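Local coordinates for protein nitrite oxidoreductase subunit B (Kuenenia stuttgartiensis, PDB 7B04) that probably relays electrons through its iron-sulfur clusters between the catalytic subunit and a heme-bearing partner during the interconversion of nitrite and nitrate, at residues T281-I289 with K330-V341. Residues are numbered along the deposited sequence; the frame is centred on the assembly and turned at random.
Sequences TWLIRHQKI and KFMVPSRELLAV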
# COMPACT_ATOMS: atom_id res chain seq x y z
N THR A 281 3.05 -8.63 -30.20
CA THR A 281 2.23 -9.16 -31.29
C THR A 281 2.00 -10.66 -31.15
O THR A 281 0.92 -11.16 -31.51
CB THR A 281 2.89 -8.84 -32.63
OG1 THR A 281 3.17 -7.44 -32.71
CG2 THR A 281 1.97 -9.24 -33.79
N TRP A 282 2.98 -11.39 -30.62
CA TRP A 282 2.83 -12.83 -30.45
C TRP A 282 1.72 -13.15 -29.46
O TRP A 282 0.87 -14.01 -29.71
CB TRP A 282 4.16 -13.44 -29.99
CG TRP A 282 4.16 -14.94 -29.94
CD1 TRP A 282 4.15 -15.79 -31.00
CD2 TRP A 282 4.17 -15.75 -28.76
NE1 TRP A 282 4.16 -17.10 -30.55
CE2 TRP A 282 4.17 -17.10 -29.18
CE3 TRP A 282 4.17 -15.48 -27.39
CZ2 TRP A 282 4.17 -18.16 -28.28
CZ3 TRP A 282 4.18 -16.54 -26.50
CH2 TRP A 282 4.18 -17.86 -26.95
N LEU A 283 1.71 -12.47 -28.31
CA LEU A 283 0.73 -12.76 -27.26
C LEU A 283 -0.69 -12.41 -27.70
O LEU A 283 -1.65 -13.10 -27.32
CB LEU A 283 1.10 -12.01 -25.99
CG LEU A 283 2.39 -12.45 -25.30
CD1 LEU A 283 2.73 -11.54 -24.14
CD2 LEU A 283 2.27 -13.89 -24.85
N ILE A 284 -0.85 -11.34 -28.47
CA ILE A 284 -2.19 -10.81 -28.75
C ILE A 284 -2.84 -11.50 -29.95
O ILE A 284 -4.02 -11.83 -29.91
CB ILE A 284 -2.11 -9.29 -28.96
CG1 ILE A 284 -1.52 -8.61 -27.73
CG2 ILE A 284 -3.48 -8.72 -29.28
CD1 ILE A 284 -1.01 -7.22 -28.00
N ARG A 285 -2.09 -11.73 -31.02
CA ARG A 285 -2.68 -12.24 -32.26
C ARG A 285 -2.30 -13.67 -32.58
O ARG A 285 -3.08 -14.35 -33.26
CB ARG A 285 -2.27 -11.35 -33.44
CG ARG A 285 -2.71 -9.91 -33.30
CD ARG A 285 -4.20 -9.78 -33.56
NE ARG A 285 -4.47 -9.17 -34.86
CZ ARG A 285 -5.16 -9.76 -35.83
NH1 ARG A 285 -5.36 -9.13 -36.97
NH2 ARG A 285 -5.64 -10.98 -35.65
N HIS A 286 -1.15 -14.15 -32.12
CA HIS A 286 -0.76 -15.53 -32.39
C HIS A 286 -1.17 -16.47 -31.27
O HIS A 286 -1.52 -17.63 -31.52
CB HIS A 286 0.74 -15.60 -32.65
CG HIS A 286 1.15 -14.93 -33.92
ND1 HIS A 286 1.38 -13.57 -34.00
CD2 HIS A 286 1.35 -15.42 -35.17
CE1 HIS A 286 1.72 -13.26 -35.24
NE2 HIS A 286 1.71 -14.36 -35.97
N GLN A 287 -1.12 -16.00 -30.02
CA GLN A 287 -1.56 -16.80 -28.89
C GLN A 287 -2.97 -16.47 -28.43
O GLN A 287 -3.63 -17.33 -27.83
CB GLN A 287 -0.60 -16.62 -27.70
CG GLN A 287 0.78 -17.20 -27.93
CD GLN A 287 0.76 -18.71 -28.01
OE1 GLN A 287 0.98 -19.30 -29.07
NE2 GLN A 287 0.51 -19.36 -26.87
N LYS A 288 -3.46 -15.26 -28.73
CA LYS A 288 -4.80 -14.82 -28.33
C LYS A 288 -5.03 -15.05 -26.83
O LYS A 288 -6.12 -15.42 -26.40
CB LYS A 288 -5.88 -15.51 -29.16
CG LYS A 288 -5.81 -15.21 -30.65
CD LYS A 288 -6.97 -15.84 -31.39
CE LYS A 288 -6.89 -17.36 -31.38
NZ LYS A 288 -5.69 -17.85 -32.13
N ILE A 289 -3.99 -14.81 -26.04
CA ILE A 289 -4.04 -15.04 -24.60
C ILE A 289 -4.37 -13.73 -23.90
O ILE A 289 -4.94 -13.73 -22.80
CB ILE A 289 -2.72 -15.64 -24.08
CG1 ILE A 289 -2.89 -16.13 -22.64
CG2 ILE A 289 -1.58 -14.65 -24.20
CD1 ILE A 289 -1.78 -17.05 -22.18
N LYS A 330 -4.42 -21.93 -22.04
CA LYS A 330 -3.00 -21.78 -22.35
C LYS A 330 -2.20 -21.36 -21.11
O LYS A 330 -1.07 -21.82 -20.91
CB LYS A 330 -2.81 -20.77 -23.48
CG LYS A 330 -3.37 -21.22 -24.82
CD LYS A 330 -2.97 -20.26 -25.93
CE LYS A 330 -3.70 -20.58 -27.22
NZ LYS A 330 -3.38 -21.95 -27.71
N PHE A 331 -2.77 -20.48 -20.28
CA PHE A 331 -2.01 -19.93 -19.16
C PHE A 331 -1.83 -20.92 -18.02
O PHE A 331 -0.73 -21.03 -17.47
CB PHE A 331 -2.69 -18.66 -18.63
CG PHE A 331 -2.23 -18.26 -17.26
CD1 PHE A 331 -1.04 -17.58 -17.09
CD2 PHE A 331 -2.97 -18.59 -16.14
CE1 PHE A 331 -0.60 -17.22 -15.83
CE2 PHE A 331 -2.54 -18.24 -14.87
CZ PHE A 331 -1.35 -17.56 -14.72
N MET A 332 -2.90 -21.63 -17.64
CA MET A 332 -2.85 -22.46 -16.43
C MET A 332 -1.79 -23.54 -16.53
O MET A 332 -1.17 -23.91 -15.52
CB MET A 332 -4.21 -23.09 -16.16
CG MET A 332 -5.32 -22.10 -15.90
SD MET A 332 -6.91 -22.94 -15.71
CE MET A 332 -6.64 -23.78 -14.15
N VAL A 333 -1.55 -24.06 -17.73
CA VAL A 333 -0.45 -24.97 -18.00
C VAL A 333 0.36 -24.33 -19.12
O VAL A 333 0.09 -24.60 -20.30
CB VAL A 333 -0.95 -26.37 -18.38
CG1 VAL A 333 0.19 -27.37 -18.34
CG2 VAL A 333 -2.08 -26.81 -17.46
N PRO A 334 1.34 -23.49 -18.80
CA PRO A 334 2.00 -22.72 -19.86
C PRO A 334 2.81 -23.61 -20.79
O PRO A 334 3.50 -24.53 -20.35
CB PRO A 334 2.92 -21.76 -19.08
CG PRO A 334 2.38 -21.75 -17.69
CD PRO A 334 1.83 -23.12 -17.46
N SER A 335 2.70 -23.33 -22.08
CA SER A 335 3.60 -23.94 -23.04
C SER A 335 5.03 -23.48 -22.75
O SER A 335 5.27 -22.54 -21.99
CB SER A 335 3.19 -23.60 -24.47
OG SER A 335 3.45 -22.24 -24.77
N ARG A 336 5.99 -24.17 -23.38
CA ARG A 336 7.39 -23.81 -23.17
C ARG A 336 7.69 -22.38 -23.61
O ARG A 336 8.42 -21.65 -22.93
CB ARG A 336 8.30 -24.79 -23.91
CG ARG A 336 9.76 -24.38 -23.86
CD ARG A 336 10.65 -25.45 -24.43
NE ARG A 336 12.03 -25.28 -23.99
CZ ARG A 336 12.97 -26.20 -24.11
NH1 ARG A 336 12.69 -27.37 -24.67
NH2 ARG A 336 14.20 -25.96 -23.68
N GLU A 337 7.12 -21.95 -24.74
CA GLU A 337 7.45 -20.62 -25.24
C GLU A 337 6.72 -19.51 -24.49
O GLU A 337 7.27 -18.41 -24.36
CB GLU A 337 7.16 -20.52 -26.74
CG GLU A 337 8.10 -19.57 -27.47
CD GLU A 337 7.81 -19.47 -28.95
OE1 GLU A 337 6.67 -19.80 -29.37
OE2 GLU A 337 8.72 -19.06 -29.71
N LEU A 338 5.51 -19.76 -24.00
CA LEU A 338 4.81 -18.72 -23.25
C LEU A 338 5.48 -18.46 -21.91
O LEU A 338 5.63 -17.30 -21.50
CB LEU A 338 3.34 -19.10 -23.05
CG LEU A 338 2.59 -18.11 -22.16
CD1 LEU A 338 2.22 -16.86 -22.94
CD2 LEU A 338 1.35 -18.75 -21.55
N LEU A 339 5.89 -19.52 -21.20
CA LEU A 339 6.55 -19.33 -19.91
C LEU A 339 7.84 -18.55 -20.07
O LEU A 339 8.20 -17.74 -19.20
CB LEU A 339 6.81 -20.69 -19.26
CG LEU A 339 7.48 -20.64 -17.88
CD1 LEU A 339 6.60 -19.91 -16.88
CD2 LEU A 339 7.80 -22.05 -17.39
N ALA A 340 8.56 -18.77 -21.17
CA ALA A 340 9.76 -17.99 -21.43
C ALA A 340 9.41 -16.54 -21.76
O ALA A 340 10.11 -15.62 -21.34
CB ALA A 340 10.56 -18.62 -22.57
N VAL A 341 8.32 -16.32 -22.50
CA VAL A 341 7.90 -14.96 -22.82
C VAL A 341 7.34 -14.27 -21.59
O VAL A 341 7.56 -13.07 -21.37
CB VAL A 341 6.89 -14.98 -23.98
CG1 VAL A 341 6.22 -13.62 -24.14
CG2 VAL A 341 7.58 -15.38 -25.28
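Trp282 turns the six-membered end of its indole to the helix that begins at Arg336: Trp282 CH2 lies 3.8 Å from Leu338 N, and Leu338 CA sits in the ring plane at the edge, so the indole meets this first helical turn edge-on. Having CG anti to the backbone N (chi1 -173°) carries the ring out toward 336-341, where Trp282 CZ3 comes 3.8 Å from Val341 CG2, obliquely to the ring. Glu337 approaches obliquely, its carboxylate plane 71° from the indole, while Gln287 CG rests 3.4 Å above one ring face. An alanine in place of Trp282 would probably open a gap beside Leu338 and Val341 and deprive the Gln287 chain of the surface it lies on. Helix 279-286 packs against a helix-loop-helix element, helices 324-332 and 336-342; the axes of 281-286 and 336-341 approach to 11.8 Å, with N-to-C directions 135° apart. Leu283 also rests on Val29 of strand 25-31, and the side chain of Phe331 lies about 11 Å from that of Cys35, a ligand of [4Fe-4S] cluster #1. No hydrogen bond joins the segments. Toward Lys330, Ile289 and Leu338 meet tip to tip, Ile289 CD1 to Leu338 CD2 at 3.6 Å, and Ile289 CD1 also reaches Phe331 CB and Lys330 CB. The aliphatic part of Lys330 passes obliquely by Gln287, Lys330 CE lying 3.3 Å from Gln287 O.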